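Local atomic coordinates of aromatic amino acid aminotransferase I (Candida albicans WO-1, PDB entry 6HNU), a protein that probably catalyses the pyridoxal-phosphate-dependent transfer of the amino group of aromatic L-amino acids to 2-oxoglutarate, yielding aromatic oxo-acids and L-glutamate. Residues B[112-117]-B[335-340]; B[119-124]-B[350-355]; B[139-144]-B[246-251]; B[296-301]-B[306-311]. All blocks are in the same frame, centred on the assembly; numbering follows the deposited sequence.

Contact 1: residues B[112-117]-B[335-340]; sequences PEFLQF and FSEALA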
# COMPACT_ATOMS: atom_id res chain seq x y z
N PRO B 112 -8.03 -16.29 2.29
CA PRO B 112 -7.62 -17.65 2.64
C PRO B 112 -7.09 -18.51 1.48
O PRO B 112 -6.09 -19.23 1.67
CB PRO B 112 -8.87 -18.34 3.25
CG PRO B 112 -9.94 -17.26 3.37
CD PRO B 112 -9.42 -16.01 2.70
N GLU B 113 -7.75 -18.44 0.32
CA GLU B 113 -7.40 -19.24 -0.88
C GLU B 113 -5.98 -18.84 -1.34
O GLU B 113 -5.17 -19.73 -1.72
CB GLU B 113 -8.41 -19.02 -2.00
CG GLU B 113 -9.79 -19.57 -1.69
CD GLU B 113 -10.73 -18.73 -0.83
OE1 GLU B 113 -10.37 -17.59 -0.38
OE2 GLU B 113 -11.84 -19.21 -0.63
N PHE B 114 -5.68 -17.55 -1.31
CA PHE B 114 -4.35 -17.06 -1.77
C PHE B 114 -3.28 -17.49 -0.76
O PHE B 114 -2.25 -18.06 -1.17
CB PHE B 114 -4.39 -15.55 -1.96
CG PHE B 114 -3.04 -15.01 -2.34
CD1 PHE B 114 -2.50 -15.27 -3.59
CD2 PHE B 114 -2.28 -14.33 -1.41
CE1 PHE B 114 -1.24 -14.81 -3.92
CE2 PHE B 114 -1.02 -13.86 -1.74
CZ PHE B 114 -0.52 -14.09 -2.99
N LEU B 115 -3.51 -17.22 0.54
CA LEU B 115 -2.57 -17.59 1.63
C LEU B 115 -2.29 -19.09 1.57
O LEU B 115 -1.11 -19.47 1.70
CB LEU B 115 -3.16 -17.23 2.99
CG LEU B 115 -3.17 -15.74 3.38
CD1 LEU B 115 -3.77 -15.54 4.78
CD2 LEU B 115 -1.76 -15.17 3.33
N GLN B 116 -3.31 -19.93 1.34
CA GLN B 116 -3.10 -21.40 1.29
C GLN B 116 -2.10 -21.75 0.18
O GLN B 116 -1.17 -22.54 0.43
CB GLN B 116 -4.41 -22.14 1.05
CG GLN B 116 -4.21 -23.66 0.95
CD GLN B 116 -5.50 -24.37 0.69
OE1 GLN B 116 -6.14 -24.17 -0.35
NE2 GLN B 116 -5.92 -25.22 1.63
N PHE B 117 -2.28 -21.22 -1.02
CA PHE B 117 -1.40 -21.53 -2.15
C PHE B 117 0.02 -21.06 -1.82
O PHE B 117 0.99 -21.81 -2.00
CB PHE B 117 -1.86 -20.90 -3.45
CG PHE B 117 -1.03 -21.35 -4.62
CD1 PHE B 117 0.20 -20.76 -4.88
CD2 PHE B 117 -1.48 -22.35 -5.45
CE1 PHE B 117 0.95 -21.15 -5.96
CE2 PHE B 117 -0.71 -22.77 -6.52
CZ PHE B 117 0.49 -22.17 -6.78
N PHE B 335 -8.51 -7.14 -6.81
CA PHE B 335 -8.32 -7.57 -8.21
C PHE B 335 -6.99 -8.30 -8.31
O PHE B 335 -6.95 -9.37 -8.89
CB PHE B 335 -8.41 -6.41 -9.21
CG PHE B 335 -9.79 -5.82 -9.36
CD1 PHE B 335 -10.82 -6.56 -9.91
CD2 PHE B 335 -10.04 -4.50 -9.01
CE1 PHE B 335 -12.09 -6.01 -10.05
CE2 PHE B 335 -11.30 -3.95 -9.14
CZ PHE B 335 -12.32 -4.70 -9.68
N SER B 336 -5.87 -7.74 -7.79
CA SER B 336 -4.56 -8.44 -7.87
C SER B 336 -4.67 -9.81 -7.17
O SER B 336 -4.19 -10.83 -7.69
CB SER B 336 -3.45 -7.59 -7.24
OG SER B 336 -3.18 -6.47 -8.04
N GLU B 337 -5.26 -9.85 -5.98
CA GLU B 337 -5.17 -11.09 -5.15
C GLU B 337 -6.09 -12.15 -5.75
O GLU B 337 -5.73 -13.35 -5.74
CB GLU B 337 -5.52 -10.77 -3.71
CG GLU B 337 -4.85 -11.72 -2.76
CD GLU B 337 -5.05 -11.40 -1.29
OE1 GLU B 337 -5.16 -10.22 -0.94
OE2 GLU B 337 -5.10 -12.36 -0.52
N ALA B 338 -7.27 -11.74 -6.24
CA ALA B 338 -8.24 -12.66 -6.87
C ALA B 338 -7.67 -13.17 -8.20
O ALA B 338 -7.76 -14.41 -8.45
CB ALA B 338 -9.57 -11.97 -7.07
N LEU B 339 -7.04 -12.29 -9.00
CA LEU B 339 -6.47 -12.71 -10.30
C LEU B 339 -5.23 -13.57 -10.04
O LEU B 339 -5.08 -14.53 -10.75
CB LEU B 339 -6.16 -11.50 -11.17
CG LEU B 339 -7.36 -10.85 -11.86
CD1 LEU B 339 -6.93 -9.55 -12.57
CD2 LEU B 339 -8.01 -11.81 -12.85
N ALA B 340 -4.38 -13.27 -9.04
CA ALA B 340 -3.16 -14.07 -8.75
C ALA B 340 -3.60 -15.46 -8.28
O ALA B 340 -3.08 -16.48 -8.74
CB ALA B 340 -2.29 -13.38 -7.71
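Phe114 meets Glu337 through a CH-pi contact. The methylene CG of Glu337 sits over one face of the Phe114 ring, 4.2 Å from its centroid and 28° off the ring normal, and the two side chains cross at about a right angle. A phenylalanine suits this place because its flat face accepts the aliphatic part of a charged residue. The Phe114 ring is brought under that chain by a first torsion that sets CG anti to the backbone N (chi1 176°).

The pair joins the first turns of helix 112-126 to the start of the long helix 334-377, within the large domain of this aminotransferase. Val137 of strand 133-138 packs against both Phe114 and Glu337.

Polar needs are met at the far end of Glu337. Its extended chain carries the carboxylate across the base of the ring, toward Phe114 CB and CD2, where OE2 accepts a hydrogen bond from the backbone N of Leu111, just ahead of helix 112-126; the nearby helix start probably steadies the negative charge. The same OE2 lies 3.6 Å from Phe114 CD2, and ring and carboxylate planes stand 67° apart.

Apolar packing continues one turn along the second helix. Ala340 CB approaches Phe114 CE1 obliquely at 4.2 Å, and this small residue lets the helix come close to the ring. The far end of the ring, at CZ, packs on Phe298 and Leu308.

Contact 2: residues B[119-124]-B[350-355]; sequences KEHTDM and SGYLDW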
# COMPACT_ATOMS: atom_id res chain seq x y z
N LYS B 119 1.41 -20.34 1.04
CA LYS B 119 2.00 -21.08 2.18
C LYS B 119 2.50 -22.45 1.70
O LYS B 119 3.61 -22.86 2.09
CB LYS B 119 1.02 -21.16 3.34
CG LYS B 119 1.64 -21.73 4.59
CD LYS B 119 0.81 -21.59 5.87
CE LYS B 119 1.55 -22.05 7.10
NZ LYS B 119 0.80 -21.76 8.35
N GLU B 120 1.73 -23.15 0.87
CA GLU B 120 2.17 -24.45 0.31
C GLU B 120 3.45 -24.24 -0.51
O GLU B 120 4.37 -25.02 -0.36
CB GLU B 120 1.10 -25.04 -0.58
CG GLU B 120 -0.11 -25.53 0.20
CD GLU B 120 -1.32 -25.95 -0.64
OE1 GLU B 120 -1.48 -25.52 -1.82
OE2 GLU B 120 -2.14 -26.69 -0.08
N HIS B 121 3.44 -23.24 -1.39
CA HIS B 121 4.63 -22.84 -2.19
C HIS B 121 5.85 -22.66 -1.27
O HIS B 121 6.91 -23.33 -1.51
CB HIS B 121 4.34 -21.61 -3.02
CG HIS B 121 5.57 -21.07 -3.67
ND1 HIS B 121 6.17 -21.71 -4.75
CD2 HIS B 121 6.34 -20.00 -3.36
CE1 HIS B 121 7.27 -21.04 -5.08
NE2 HIS B 121 7.40 -19.98 -4.23
N THR B 122 5.69 -21.83 -0.25
CA THR B 122 6.77 -21.51 0.73
C THR B 122 7.31 -22.81 1.36
O THR B 122 8.53 -23.01 1.37
CB THR B 122 6.29 -20.49 1.76
OG1 THR B 122 5.98 -19.31 1.03
CG2 THR B 122 7.30 -20.18 2.83
N ASP B 123 6.43 -23.70 1.84
CA ASP B 123 6.89 -24.91 2.55
C ASP B 123 7.55 -25.90 1.59
O ASP B 123 8.53 -26.55 1.99
CB ASP B 123 5.76 -25.56 3.34
CG ASP B 123 6.23 -26.27 4.60
OD1 ASP B 123 7.38 -25.99 5.06
OD2 ASP B 123 5.42 -27.00 5.15
N MET B 124 7.02 -26.07 0.37
CA MET B 124 7.56 -27.01 -0.63
C MET B 124 9.01 -26.61 -0.95
O MET B 124 9.84 -27.48 -1.13
CB MET B 124 6.69 -26.87 -1.87
CG MET B 124 6.97 -27.80 -2.97
SD MET B 124 6.03 -27.24 -4.41
CE MET B 124 4.44 -26.80 -3.74
N SER B 350 2.18 -27.41 -9.92
CA SER B 350 2.98 -28.03 -11.00
C SER B 350 3.28 -26.97 -12.06
O SER B 350 4.42 -26.91 -12.53
CB SER B 350 2.23 -29.23 -11.59
OG SER B 350 3.09 -29.94 -12.48
N GLY B 351 2.26 -26.26 -12.51
CA GLY B 351 2.36 -25.22 -13.55
C GLY B 351 3.21 -24.06 -13.08
O GLY B 351 3.96 -23.54 -13.88
N TYR B 352 3.09 -23.66 -11.82
CA TYR B 352 3.88 -22.51 -11.30
C TYR B 352 5.35 -22.95 -11.34
O TYR B 352 6.22 -22.17 -11.76
CB TYR B 352 3.41 -22.10 -9.91
CG TYR B 352 4.07 -20.84 -9.40
CD1 TYR B 352 4.07 -19.69 -10.17
CD2 TYR B 352 4.62 -20.77 -8.13
CE1 TYR B 352 4.67 -18.52 -9.72
CE2 TYR B 352 5.21 -19.61 -7.66
CZ TYR B 352 5.19 -18.47 -8.45
OH TYR B 352 5.81 -17.32 -8.04
N LEU B 353 5.65 -24.17 -10.91
CA LEU B 353 7.03 -24.69 -11.02
C LEU B 353 7.45 -24.65 -12.49
O LEU B 353 8.60 -24.28 -12.74
CB LEU B 353 7.10 -26.09 -10.43
CG LEU B 353 7.01 -26.17 -8.92
CD1 LEU B 353 6.94 -27.63 -8.48
CD2 LEU B 353 8.17 -25.45 -8.23
N ASP B 354 6.59 -25.06 -13.44
CA ASP B 354 6.97 -25.01 -14.87
C ASP B 354 7.35 -23.56 -15.23
O ASP B 354 8.29 -23.34 -16.05
CB ASP B 354 5.86 -25.51 -15.79
CG ASP B 354 5.47 -26.98 -15.67
OD1 ASP B 354 6.35 -27.79 -15.37
OD2 ASP B 354 4.31 -27.28 -15.97
N TRP B 355 6.58 -22.61 -14.72
CA TRP B 355 6.81 -21.18 -15.02
C TRP B 355 8.18 -20.77 -14.48
O TRP B 355 8.96 -20.11 -15.22
CB TRP B 355 5.68 -20.33 -14.45
CG TRP B 355 5.93 -18.88 -14.68
CD1 TRP B 355 6.53 -17.99 -13.83
CD2 TRP B 355 5.65 -18.17 -15.88
NE1 TRP B 355 6.56 -16.75 -14.40
CE2 TRP B 355 6.05 -16.83 -15.67
CE3 TRP B 355 5.03 -18.51 -17.09
CZ2 TRP B 355 5.85 -15.83 -16.62
CZ3 TRP B 355 4.84 -17.52 -18.03
CH2 TRP B 355 5.26 -16.20 -17.81
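An edge-to-face (T-shaped) aromatic pair, Tyr352 against His121, joins helix 112-126 to helix 334-377 about five turns into the second helix. The tyrosine supplies the edge and the histidine the face: centroids are 5.2 Å apart and the ring planes stand at 67°. The touching atom of the phenol ring is CE2, which lies 3.5 Å above the imidazole plane, displaced toward the rim near CE1 and ND1 rather than over the middle; CE2 is 3.6 Å from His121 CE1. In the other direction, His121 ND1 lies at the edge of the tyrosine ring, in its plane. Both residues turn their rings into the gap between the helices with CG anti to the backbone N (chi1 172° for His121, -173° for Tyr352). The nearest CA atoms of the segments, those of His121 and Tyr352, are 9.1 Å apart, and the two flat rings together span the separation.

One turn further along the first helix, flexible apolar groups take over. Met124 SD rests 4.2 Å from Leu353 CD1, the methionine chain being extended at first and then bent at chi3. Leu353 also packs on helix 272-278. The imidazole meets Phe251 as well, while the tyrosine touches Phe298 and Val301, whose chain segment carries the cofactor-binding serines Ser297 and Ser299. The two helices belong to the helical layer flanking the central sheet in the large domain, as in fold type I aminotransferases.

Contact 3: residues B[139-144]-B[246-251]; sequences VGNTEA and DEPYYF. With PLP (pyridoxal-5'-phosphate), chain I.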
# COMPACT_ATOMS: atom_id res chain seq x y z
N VAL B 139 1.91 -5.66 -0.09
CA VAL B 139 1.68 -5.06 -1.44
C VAL B 139 3.01 -4.93 -2.17
O VAL B 139 3.16 -4.04 -3.06
CB VAL B 139 0.88 -3.75 -1.32
CG1 VAL B 139 -0.47 -4.03 -0.70
CG2 VAL B 139 1.59 -2.69 -0.52
N GLY B 140 3.91 -5.87 -1.90
CA GLY B 140 5.25 -5.91 -2.49
C GLY B 140 6.34 -5.67 -1.48
O GLY B 140 6.06 -5.24 -0.35
N ASN B 141 7.58 -5.95 -1.90
CA ASN B 141 8.74 -5.91 -1.01
C ASN B 141 9.05 -4.45 -0.61
O ASN B 141 9.63 -4.26 0.47
CB ASN B 141 9.93 -6.64 -1.65
CG ASN B 141 9.87 -8.14 -1.55
OD1 ASN B 141 8.83 -8.74 -1.20
ND2 ASN B 141 10.99 -8.77 -1.88
N THR B 142 8.71 -3.47 -1.45
CA THR B 142 8.90 -2.04 -1.12
C THR B 142 8.16 -1.74 0.19
O THR B 142 8.77 -1.29 1.17
CB THR B 142 8.42 -1.13 -2.27
OG1 THR B 142 9.09 -1.59 -3.45
CG2 THR B 142 8.76 0.32 -1.97
N GLU B 143 6.87 -2.05 0.20
CA GLU B 143 6.01 -1.84 1.39
C GLU B 143 6.51 -2.75 2.51
O GLU B 143 6.70 -2.23 3.65
CB GLU B 143 4.55 -2.14 1.10
CG GLU B 143 3.72 -2.15 2.38
CD GLU B 143 3.56 -3.51 3.02
OE1 GLU B 143 2.98 -4.40 2.35
OE2 GLU B 143 3.93 -3.67 4.21
N ALA B 144 6.77 -4.04 2.22
CA ALA B 144 7.16 -4.99 3.29
C ALA B 144 8.42 -4.47 4.00
O ALA B 144 8.48 -4.57 5.20
CB ALA B 144 7.32 -6.39 2.76
N ASP B 246 15.43 -9.89 1.73
CA ASP B 246 14.62 -9.22 0.72
C ASP B 246 14.93 -9.90 -0.60
O ASP B 246 15.99 -9.65 -1.18
CB ASP B 246 14.87 -7.72 0.75
CG ASP B 246 14.13 -6.94 -0.29
OD1 ASP B 246 13.22 -7.53 -0.98
OD2 ASP B 246 14.46 -5.73 -0.40
N GLU B 247 14.03 -10.76 -1.04
CA GLU B 247 14.39 -11.81 -2.01
C GLU B 247 13.47 -11.77 -3.22
O GLU B 247 12.99 -12.81 -3.65
CB GLU B 247 14.37 -13.12 -1.22
CG GLU B 247 15.65 -13.33 -0.45
CD GLU B 247 16.79 -13.67 -1.41
OE1 GLU B 247 17.07 -14.87 -1.58
OE2 GLU B 247 17.42 -12.72 -1.97
N PRO B 248 13.33 -10.62 -3.90
CA PRO B 248 12.50 -10.58 -5.12
C PRO B 248 13.14 -11.35 -6.29
O PRO B 248 12.43 -11.74 -7.22
CB PRO B 248 12.38 -9.09 -5.40
CG PRO B 248 13.71 -8.53 -4.87
CD PRO B 248 14.05 -9.36 -3.65
N TYR B 249 14.44 -11.62 -6.23
CA TYR B 249 15.17 -12.23 -7.37
C TYR B 249 15.44 -13.72 -7.10
O TYR B 249 16.18 -14.32 -7.87
CB TYR B 249 16.49 -11.49 -7.61
CG TYR B 249 16.41 -10.00 -7.75
CD1 TYR B 249 15.74 -9.40 -8.80
CD2 TYR B 249 17.02 -9.17 -6.83
CE1 TYR B 249 15.69 -8.03 -8.95
CE2 TYR B 249 17.00 -7.80 -6.97
CZ TYR B 249 16.33 -7.22 -8.02
OH TYR B 249 16.28 -5.86 -8.19
N TYR B 250 14.86 -14.31 -6.05
CA TYR B 250 15.13 -15.71 -5.67
C TYR B 250 14.92 -16.65 -6.86
O TYR B 250 15.70 -17.56 -7.03
CB TYR B 250 14.25 -16.18 -4.52
CG TYR B 250 14.65 -17.54 -4.00
CD1 TYR B 250 15.75 -17.69 -3.16
CD2 TYR B 250 13.93 -18.67 -4.33
CE1 TYR B 250 16.11 -18.91 -2.65
CE2 TYR B 250 14.29 -19.91 -3.84
CZ TYR B 250 15.38 -20.04 -3.02
OH TYR B 250 15.74 -21.24 -2.54
N PHE B 251 13.93 -16.41 -7.71
CA PHE B 251 13.60 -17.35 -8.80
C PHE B 251 14.28 -16.88 -10.09
O PHE B 251 13.94 -17.39 -11.17
CB PHE B 251 12.08 -17.58 -8.85
CG PHE B 251 11.62 -18.50 -7.76
CD1 PHE B 251 12.16 -19.78 -7.65
CD2 PHE B 251 10.73 -18.08 -6.79
CE1 PHE B 251 11.78 -20.62 -6.61
CE2 PHE B 251 10.37 -18.92 -5.74
CZ PHE B 251 10.89 -20.19 -5.67
N1 PLP I . 13.81 -5.04 -3.00
C2 PLP I . 14.89 -5.02 -3.79
C2A PLP I . 16.22 -5.30 -3.20
C3 PLP I . 14.78 -4.72 -5.15
O3 PLP I . 15.93 -4.64 -5.89
C4 PLP I . 13.51 -4.43 -5.68
C4A PLP I . 13.37 -4.09 -7.10
C5 PLP I . 12.39 -4.50 -4.84
C6 PLP I . 12.59 -4.78 -3.52
C5A PLP I . 11.01 -4.13 -5.33
O4P PLP I . 10.03 -5.12 -4.91
P PLP I . 8.50 -4.98 -5.13
O1P PLP I . 8.02 -6.33 -4.65
O2P PLP I . 8.29 -4.72 -6.65
O3P PLP I . 8.01 -3.81 -4.28
O HOH W 1 12.43 -3.74 -0.48
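The pyridoxal-phosphate site of this fold type I enzyme is lined here by the start of helix 141-152 and the loop after strand 242-246, which meet where Asn141 reaches Asp246. Asn141 ND2 gives Asp246 OD1 a weak hydrogen bond of 2.7 Å, bent to 128°, with amide and carboxylate planes 63° apart; the amide donates also to Leu295 O, which helps fix its rotation. Asp246 OD2 faces the cofactor ring, 2.8 Å from PLP N1, and is further held by Tyr211 OH and by a water that also makes a weak bond to Asn141 O.

At the other end of the cofactor, the helix start cradles the phosphate. Asn141 N donates to PLP O1P at 2.8 Å, nearly straight at 169°. Thr142 grips O3P twice, from its backbone N and from OG1 (2.6 Å), its hydroxyl lying beside the backbone N. Gly140, the N-cap residue, has a positive phi, and its lack of a CB leaves room for PLP O3P and the preceding carbonyl.

Pro248, second residue of the type I turn Glu247-Tyr250, sets CD against Asn141 ND2 and CG near the cofactor ring, while PLP O3 donates to Tyr249 OH at 2.6 Å.

Contact 4: residues B[296-301]-B[306-311]; sequences DSFSKV and LRLGWI. With PLP (pyridoxal-5'-phosphate), chain I.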
# COMPACT_ATOMS: atom_id res chain seq x y z
N ASP B 296 8.92 -11.76 0.18
CA ASP B 296 8.69 -12.41 -1.14
C ASP B 296 7.78 -11.58 -2.02
O ASP B 296 6.82 -10.96 -1.51
CB ASP B 296 8.03 -13.79 -0.96
CG ASP B 296 9.01 -14.91 -0.70
OD1 ASP B 296 9.95 -15.04 -1.49
OD2 ASP B 296 8.76 -15.72 0.25
N SER B 297 8.03 -11.56 -3.33
CA SER B 297 7.26 -10.72 -4.26
C SER B 297 6.98 -11.47 -5.56
O SER B 297 7.85 -12.22 -6.01
CB SER B 297 8.02 -9.48 -4.57
OG SER B 297 7.24 -8.63 -5.38
N PHE B 298 5.87 -11.16 -6.19
CA PHE B 298 5.56 -11.60 -7.58
C PHE B 298 6.15 -10.65 -8.63
O PHE B 298 6.04 -10.93 -9.84
CB PHE B 298 4.06 -11.68 -7.78
CG PHE B 298 3.45 -12.87 -7.10
CD1 PHE B 298 3.94 -14.14 -7.34
CD2 PHE B 298 2.37 -12.70 -6.26
CE1 PHE B 298 3.31 -15.25 -6.78
CE2 PHE B 298 1.77 -13.80 -5.67
CZ PHE B 298 2.28 -15.06 -5.89
N SER B 299 6.78 -9.55 -8.22
CA SER B 299 7.16 -8.47 -9.17
C SER B 299 8.06 -8.98 -10.29
O SER B 299 7.79 -8.59 -11.44
CB SER B 299 7.75 -7.26 -8.46
OG SER B 299 6.72 -6.65 -7.72
N LYS B 300 9.08 -9.79 -9.99
CA LYS B 300 10.09 -10.19 -11.00
C LYS B 300 9.69 -11.54 -11.63
O LYS B 300 10.44 -12.01 -12.52
CB LYS B 300 11.48 -10.36 -10.40
CG LYS B 300 11.92 -9.32 -9.40
CD LYS B 300 11.89 -7.93 -9.90
CE LYS B 300 12.30 -7.00 -8.77
NZ LYS B 300 12.38 -5.59 -9.22
N VAL B 301 8.58 -12.13 -11.17
CA VAL B 301 8.13 -13.49 -11.57
C VAL B 301 6.89 -13.37 -12.46
O VAL B 301 6.86 -13.99 -13.55
CB VAL B 301 7.89 -14.41 -10.36
CG1 VAL B 301 7.25 -15.70 -10.79
CG2 VAL B 301 9.18 -14.67 -9.58
N LEU B 306 1.22 -6.16 -10.15
CA LEU B 306 0.39 -6.93 -9.19
C LEU B 306 0.37 -6.18 -7.85
O LEU B 306 -0.69 -6.20 -7.18
CB LEU B 306 0.94 -8.35 -9.00
CG LEU B 306 0.33 -9.41 -9.92
CD1 LEU B 306 1.27 -10.60 -10.07
CD2 LEU B 306 -1.04 -9.87 -9.43
N ARG B 307 1.50 -5.61 -7.45
CA ARG B 307 1.56 -4.95 -6.12
C ARG B 307 1.08 -6.00 -5.10
O ARG B 307 0.17 -5.74 -4.36
CB ARG B 307 0.73 -3.67 -6.09
CG ARG B 307 1.33 -2.49 -6.84
CD ARG B 307 2.70 -2.11 -6.34
NE ARG B 307 3.74 -2.81 -7.06
CZ ARG B 307 4.94 -3.10 -6.62
NH1 ARG B 307 5.77 -3.74 -7.41
NH2 ARG B 307 5.31 -2.79 -5.39
N LEU B 308 1.73 -7.15 -5.11
CA LEU B 308 1.35 -8.30 -4.28
C LEU B 308 2.61 -9.07 -3.94
O LEU B 308 3.39 -9.47 -4.84
CB LEU B 308 0.37 -9.20 -5.03
CG LEU B 308 -0.23 -10.36 -4.25
CD1 LEU B 308 -1.01 -9.90 -3.02
CD2 LEU B 308 -1.16 -11.16 -5.16
N GLY B 309 2.78 -9.30 -2.66
CA GLY B 309 3.83 -10.19 -2.21
C GLY B 309 3.39 -10.78 -0.90
O GLY B 309 2.15 -10.74 -0.55
N TRP B 310 4.34 -11.34 -0.20
CA TRP B 310 4.03 -11.90 1.13
C TRP B 310 5.27 -11.82 2.02
O TRP B 310 6.40 -11.49 1.56
CB TRP B 310 3.41 -13.30 1.02
CG TRP B 310 4.31 -14.33 0.42
CD1 TRP B 310 5.05 -15.24 1.10
CD2 TRP B 310 4.58 -14.54 -0.97
NE1 TRP B 310 5.74 -16.02 0.22
CE2 TRP B 310 5.49 -15.61 -1.06
CE3 TRP B 310 4.15 -13.92 -2.15
CZ2 TRP B 310 5.98 -16.08 -2.27
CZ3 TRP B 310 4.64 -14.38 -3.35
CH2 TRP B 310 5.53 -15.44 -3.41
N ILE B 311 5.05 -12.09 3.29
CA ILE B 311 6.11 -12.01 4.32
C ILE B 311 6.06 -13.33 5.07
O ILE B 311 4.95 -13.72 5.46
CB ILE B 311 5.89 -10.79 5.23
CG1 ILE B 311 5.87 -9.47 4.43
CG2 ILE B 311 6.91 -10.71 6.35
CD1 ILE B 311 5.27 -8.28 5.17
N1 PLP I . 13.81 -5.04 -3.00
C2 PLP I . 14.89 -5.02 -3.79
C2A PLP I . 16.22 -5.30 -3.20
C3 PLP I . 14.78 -4.72 -5.15
O3 PLP I . 15.93 -4.64 -5.89
C4 PLP I . 13.51 -4.43 -5.68
C4A PLP I . 13.37 -4.09 -7.10
C5 PLP I . 12.39 -4.50 -4.84
C6 PLP I . 12.59 -4.78 -3.52
C5A PLP I . 11.01 -4.13 -5.33
O4P PLP I . 10.03 -5.12 -4.91
P PLP I . 8.50 -4.98 -5.13
O1P PLP I . 8.02 -6.33 -4.65
O2P PLP I . 8.29 -4.72 -6.65
O3P PLP I . 8.01 -3.81 -4.28
O HOH W 2 4.22 -7.42 -7.00
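Ser299 and Arg307 converge on the same phosphate oxygen of the cofactor. Ser299 OG donates to PLP O2P at 2.7 Å, and Arg307 NH1 reaches it at 2.8 Å from the edge of the guanidinium, in its plane. Arg307 NH2 takes O3P, giving a two-pronged grip by a chain bent at chi2 and chi3; an arginine suits a phosphate because its flat cation offers paired N-H bonds. Ser297 OG donates to O1P at 2.5 Å and also accepts from Ser299 N, forming an ST turn that sets both hydroxyls facing the phosphate. A water donates to Ser299 OG and accepts from Leu308 N.

These residues sit at the loop end of the beta hairpin of strands 292-297 and 309-314, in the central sheet of the aminotransferase domain. Asp296 and Trp310 form a hydrogen-bonded antiparallel pair, with Trp310 N to Asp296 O at 2.8 Å, and Phe298 N extends the pairing to Leu308 O. Gly309 faces Ser297 in the next, non-hydrogen-bonded pair; its CA lies 4.0 Å from Ser297 CA, and it has no CB to press on Asp296 O.

On the Asp296 face, the indole of Trp310 folds back beneath Asp296 CB, which lies 3.4 Å from the five-membered ring centroid; Asp296 OD1 is paired with Arg294. Further out, the Trp310 edge at CZ3 meets the Phe298 face, centroids 5.0 Å apart and planes at 55°. Leu308 runs alongside Phe298, its CD2 4.0 Å from Phe298 CE2, and Leu306 CD1 reaches Phe298 CB.

Overall arrangement
From the N terminus, helix 112-126 opens contact 1 and then contact 2. Strand 133-138 leads to 139-144, where contact 3 starts, and about a hundred residues later 246-251 closes it after strand 242-246. Contact 4 follows in series as a short hairpin, 296-301 with 306-311, and both contacts 3 and 4 hold the same cofactor. Helix 334-377 then closes contact 1 at 335-340 and contact 2 at 350-355, so these two cross, and contacts 3 and 4 nest inside both. Phe298 and Leu308 of contact 4 reach contact 1, while Val301 accepts a probable hydrogen bond from Trp355, tying the two helices to the hairpin that holds the cofactor phosphate.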